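Local atomic coordinates of RagB/SusD family nutrient uptake outer membrane protein (Bacteroides thetaiotaomicron, PDB entry 7KV2), a protein that probably binds beta-glucans at the cell surface as a SusD-family outer-membrane protein, helping the gut bacterium capture these polysaccharides for uptake. Residues Thr301-Asp313 and Leu362-Leu375. Residues are numbered along the deposited sequence; the frame is centred on the assembly and turned at random.
Sequences TLISPYIWPNGTD and LSYTTRYQDTGFFL
In the SusD-family part of the chain, the type II turn Pro305–Trp308, just beyond helix 299-303, lies against Tyr364–Arg367 of the loop that leads to strand 373-375, where Tyr306 and Arg367 stack. The guanidinium lies almost flat on the phenol ring, planes 13° apart, with Arg367 CZ 3.7 Å from the ring centroid of Tyr306, a cation-pi pair. Arg367 CD also sits over that face, and the bend of the Arg367 chain at chi3 turns the guanidinium along the ring toward the hydroxyl. The Tyr306 ring swings out to meet it because CG is anti to the backbone N (chi1 -165°); Ile307 CG1 backs its opposite face. Arg367 NH1 hydrogen-bonds Trp319 O, and Arg367 NH2 hydrogen-bonds a buffer molecule, probably from the crystallisation liquor.

Beneath the stack, Thr365 N donates to Tyr306 O at 2.9 Å, fairly straight at 158°. Water 2 joins Tyr306 N to Thr365 O. Deeper in, Pro305 sits in the corner formed by two aromatic rings: Pro305 CB lies over the Tyr364 face, 4.1 Å from its centroid, while Pro305 CG sits over Phe374, 3.9 Å from that ring's centroid. The edge of Trp308 meets Tyr364 where Trp308 CE3 comes 3.9 Å from Tyr364 CD1, and Tyr364 OH reaches the syn lone pair of Asp370 OD1, which pins its far end. Water 1 links Ile303 O to Leu375 N beside the packing of Ile303 CD1 on Leu375 CD2.

Replacing Tyr306 by an alanine would probably take the aromatic face from the Arg367 guanidinium, leaving the hydrogen bond to Trp319 O to position it with less help. The chemistry thus passes from CH-pi contacts around the buried Pro305 to a cation-pi stack at the more exposed Tyr306, where Arg367 is held by the Tyr306 face and Trp319 O together.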
# COMPACT_ATOMS: atom_id res chain seq x y z
N THR A 301 2.44 -15.56 0.69
CA THR A 301 2.43 -16.74 -0.22
C THR A 301 2.88 -16.25 -1.61
O THR A 301 3.68 -16.94 -2.28
CB THR A 301 1.06 -17.42 -0.27
OG1 THR A 301 0.78 -18.00 1.02
CG2 THR A 301 1.05 -18.51 -1.32
N LEU A 302 2.38 -15.11 -2.06
CA LEU A 302 2.68 -14.60 -3.44
C LEU A 302 4.18 -14.41 -3.65
O LEU A 302 4.68 -14.89 -4.69
CB LEU A 302 1.95 -13.28 -3.68
CG LEU A 302 0.44 -13.43 -3.80
CD1 LEU A 302 -0.27 -12.09 -3.79
CD2 LEU A 302 0.08 -14.19 -5.06
N ILE A 303 4.92 -13.89 -2.66
CA ILE A 303 6.27 -13.30 -2.90
C ILE A 303 7.39 -14.06 -2.18
O ILE A 303 8.53 -13.61 -2.26
CB ILE A 303 6.23 -11.82 -2.49
CG1 ILE A 303 6.08 -11.70 -0.97
CG2 ILE A 303 5.15 -11.07 -3.26
CD1 ILE A 303 6.29 -10.33 -0.41
N SER A 304 7.11 -15.21 -1.59
CA SER A 304 8.15 -16.06 -0.96
C SER A 304 8.65 -17.11 -1.94
O SER A 304 8.00 -17.38 -2.96
CB SER A 304 7.59 -16.60 0.30
OG SER A 304 7.30 -15.49 1.17
N PRO A 305 9.84 -17.67 -1.70
CA PRO A 305 10.52 -18.50 -2.70
C PRO A 305 9.73 -19.79 -2.93
O PRO A 305 9.20 -20.41 -2.03
CB PRO A 305 11.89 -18.84 -2.14
CG PRO A 305 12.03 -18.00 -0.89
CD PRO A 305 10.65 -17.51 -0.48
N TYR A 306 9.66 -20.18 -4.20
CA TYR A 306 8.93 -21.38 -4.64
C TYR A 306 9.66 -22.64 -4.14
O TYR A 306 10.90 -22.80 -4.39
CB TYR A 306 8.81 -21.33 -6.16
CG TYR A 306 7.79 -22.28 -6.75
CD1 TYR A 306 6.47 -22.26 -6.36
CD2 TYR A 306 8.16 -23.18 -7.75
CE1 TYR A 306 5.52 -23.10 -6.93
CE2 TYR A 306 7.23 -24.01 -8.35
CZ TYR A 306 5.91 -23.95 -7.95
OH TYR A 306 4.99 -24.76 -8.52
N ILE A 307 8.91 -23.49 -3.44
CA ILE A 307 9.36 -24.79 -2.87
C ILE A 307 10.63 -24.56 -2.03
O ILE A 307 11.58 -25.39 -2.05
CB ILE A 307 9.52 -25.87 -3.94
CG1 ILE A 307 8.44 -25.71 -5.03
CG2 ILE A 307 9.48 -27.23 -3.28
CD1 ILE A 307 8.56 -26.74 -6.15
N TRP A 308 10.63 -23.45 -1.29
CA TRP A 308 11.58 -23.25 -0.16
C TRP A 308 11.39 -24.39 0.84
O TRP A 308 10.26 -24.79 1.13
CB TRP A 308 11.34 -21.89 0.49
CG TRP A 308 12.26 -21.62 1.63
CD1 TRP A 308 11.98 -21.76 2.96
CD2 TRP A 308 13.62 -21.17 1.55
NE1 TRP A 308 13.06 -21.37 3.70
CE2 TRP A 308 14.09 -21.04 2.88
CE3 TRP A 308 14.47 -20.79 0.51
CZ2 TRP A 308 15.38 -20.61 3.16
CZ3 TRP A 308 15.74 -20.36 0.79
CH2 TRP A 308 16.20 -20.31 2.11
N PRO A 309 12.48 -24.94 1.41
CA PRO A 309 12.34 -25.86 2.54
C PRO A 309 11.84 -25.13 3.82
O PRO A 309 12.64 -24.58 4.55
CB PRO A 309 13.75 -26.43 2.65
CG PRO A 309 14.66 -25.32 2.13
CD PRO A 309 13.87 -24.72 0.98
N ASN A 310 10.53 -25.19 4.04
CA ASN A 310 9.79 -24.61 5.18
C ASN A 310 10.59 -24.79 6.49
O ASN A 310 10.98 -25.94 6.84
CB ASN A 310 8.39 -25.21 5.28
CG ASN A 310 7.39 -24.53 4.38
OD1 ASN A 310 7.75 -23.65 3.60
ND2 ASN A 310 6.14 -24.95 4.49
N GLY A 311 10.81 -23.69 7.19
CA GLY A 311 11.48 -23.64 8.50
C GLY A 311 12.95 -23.33 8.40
O GLY A 311 13.50 -22.85 9.43
N THR A 312 13.59 -23.55 7.25
CA THR A 312 15.00 -23.17 7.03
C THR A 312 15.14 -21.64 7.18
O THR A 312 14.40 -20.88 6.48
CB THR A 312 15.53 -23.71 5.69
OG1 THR A 312 15.42 -25.13 5.71
CG2 THR A 312 16.98 -23.36 5.43
N ASP A 313 15.97 -21.19 8.12
CA ASP A 313 16.10 -19.74 8.45
C ASP A 313 14.74 -19.17 8.86
O ASP A 313 14.56 -17.92 8.77
CB ASP A 313 16.74 -18.97 7.27
CG ASP A 313 17.31 -17.62 7.66
OD1 ASP A 313 17.83 -17.51 8.78
OD2 ASP A 313 17.17 -16.64 6.87
N LEU A 362 20.59 -28.28 0.17
CA LEU A 362 19.21 -27.82 -0.09
C LEU A 362 19.22 -26.85 -1.28
O LEU A 362 20.25 -26.14 -1.48
CB LEU A 362 18.65 -27.14 1.16
CG LEU A 362 18.47 -28.03 2.38
CD1 LEU A 362 18.31 -27.18 3.62
CD2 LEU A 362 17.27 -28.95 2.19
N SER A 363 18.10 -26.78 -1.98
CA SER A 363 17.82 -25.71 -2.97
C SER A 363 16.35 -25.28 -2.81
O SER A 363 15.55 -26.04 -2.25
CB SER A 363 18.13 -26.15 -4.37
OG SER A 363 17.28 -27.23 -4.74
N TYR A 364 16.00 -24.12 -3.32
CA TYR A 364 14.59 -23.81 -3.66
C TYR A 364 14.50 -23.89 -5.19
O TYR A 364 15.55 -24.00 -5.81
CB TYR A 364 14.11 -22.49 -3.04
CG TYR A 364 14.68 -21.23 -3.63
CD1 TYR A 364 15.87 -20.71 -3.17
CD2 TYR A 364 14.03 -20.53 -4.64
CE1 TYR A 364 16.42 -19.57 -3.70
CE2 TYR A 364 14.57 -19.38 -5.18
CZ TYR A 364 15.79 -18.91 -4.74
OH TYR A 364 16.36 -17.78 -5.22
N THR A 365 13.30 -23.71 -5.72
CA THR A 365 12.99 -23.70 -7.17
C THR A 365 12.96 -22.26 -7.68
O THR A 365 11.99 -21.55 -7.42
CB THR A 365 11.72 -24.51 -7.45
OG1 THR A 365 11.95 -25.85 -6.99
CG2 THR A 365 11.41 -24.54 -8.93
N THR A 366 14.04 -21.84 -8.33
CA THR A 366 14.14 -20.48 -8.90
C THR A 366 13.08 -20.37 -9.99
O THR A 366 12.85 -21.39 -10.70
CB THR A 366 15.56 -20.17 -9.42
OG1 THR A 366 15.93 -21.04 -10.51
CG2 THR A 366 16.60 -20.28 -8.32
N ARG A 367 12.40 -19.24 -10.07
CA ARG A 367 11.38 -19.02 -11.11
C ARG A 367 11.81 -17.85 -11.99
O ARG A 367 12.98 -17.47 -11.96
CB ARG A 367 10.03 -18.84 -10.43
CG ARG A 367 9.45 -20.13 -9.91
CD ARG A 367 7.98 -19.96 -9.54
NE ARG A 367 7.17 -20.94 -10.21
CZ ARG A 367 5.86 -20.97 -10.16
NH1 ARG A 367 5.21 -20.06 -9.46
NH2 ARG A 367 5.20 -21.93 -10.80
N TYR A 368 10.90 -17.31 -12.78
CA TYR A 368 11.22 -16.25 -13.74
C TYR A 368 11.74 -15.04 -12.98
O TYR A 368 11.18 -14.68 -11.92
CB TYR A 368 9.96 -15.99 -14.55
CG TYR A 368 10.12 -14.94 -15.61
CD1 TYR A 368 11.19 -14.96 -16.49
CD2 TYR A 368 9.21 -13.91 -15.69
CE1 TYR A 368 11.33 -13.95 -17.44
CE2 TYR A 368 9.33 -12.92 -16.65
CZ TYR A 368 10.40 -12.94 -17.52
OH TYR A 368 10.51 -11.93 -18.42
N GLN A 369 12.81 -14.42 -13.47
CA GLN A 369 13.40 -13.19 -12.90
C GLN A 369 13.96 -13.43 -11.49
O GLN A 369 14.27 -12.44 -10.83
CB GLN A 369 12.39 -12.03 -12.97
CG GLN A 369 11.88 -11.81 -14.38
CD GLN A 369 10.76 -10.78 -14.46
OE1 GLN A 369 9.87 -10.73 -13.59
NE2 GLN A 369 10.75 -10.01 -15.55
N ASP A 370 14.34 -14.65 -11.16
CA ASP A 370 14.96 -14.98 -9.85
C ASP A 370 16.24 -14.17 -9.68
O ASP A 370 17.02 -14.05 -10.65
CB ASP A 370 15.33 -16.46 -9.73
CG ASP A 370 15.95 -16.78 -8.37
OD1 ASP A 370 15.18 -16.84 -7.38
OD2 ASP A 370 17.18 -16.96 -8.30
N THR A 371 16.45 -13.61 -8.49
CA THR A 371 17.70 -12.89 -8.17
C THR A 371 18.39 -13.53 -6.97
O THR A 371 19.53 -13.09 -6.65
CB THR A 371 17.41 -11.43 -7.82
OG1 THR A 371 16.54 -11.46 -6.68
CG2 THR A 371 16.78 -10.70 -8.98
N GLY A 372 17.74 -14.45 -6.26
CA GLY A 372 18.23 -14.91 -4.94
C GLY A 372 17.73 -14.05 -3.78
O GLY A 372 17.87 -14.48 -2.61
N PHE A 373 17.11 -12.89 -4.06
CA PHE A 373 16.59 -11.98 -3.02
C PHE A 373 15.07 -11.95 -3.08
O PHE A 373 14.48 -11.87 -4.22
CB PHE A 373 17.09 -10.55 -3.21
CG PHE A 373 18.59 -10.37 -3.10
CD1 PHE A 373 19.20 -10.27 -1.87
CD2 PHE A 373 19.37 -10.24 -4.24
CE1 PHE A 373 20.57 -10.10 -1.77
CE2 PHE A 373 20.74 -10.00 -4.14
CZ PHE A 373 21.34 -9.96 -2.90
N PHE A 374 14.46 -11.91 -1.91
CA PHE A 374 13.00 -11.76 -1.73
C PHE A 374 12.71 -10.62 -0.76
O PHE A 374 13.61 -10.22 0.01
CB PHE A 374 12.36 -13.10 -1.34
CG PHE A 374 12.57 -14.18 -2.38
CD1 PHE A 374 13.76 -14.90 -2.42
CD2 PHE A 374 11.64 -14.38 -3.39
CE1 PHE A 374 13.98 -15.83 -3.42
CE2 PHE A 374 11.87 -15.34 -4.37
CZ PHE A 374 13.03 -16.07 -4.37
N LEU A 375 11.48 -10.11 -0.82
CA LEU A 375 11.08 -8.93 -0.02
C LEU A 375 10.84 -9.41 1.41
O LEU A 375 9.77 -9.96 1.74
CB LEU A 375 9.83 -8.29 -0.62
CG LEU A 375 9.31 -7.06 0.11
CD1 LEU A 375 10.30 -5.91 0.03
CD2 LEU A 375 7.98 -6.63 -0.48
O HOH W 1 9.79 -11.24 -2.79
O HOH W 2 11.17 -19.11 -6.38
O HOH W 3 12.74 -26.69 -4.53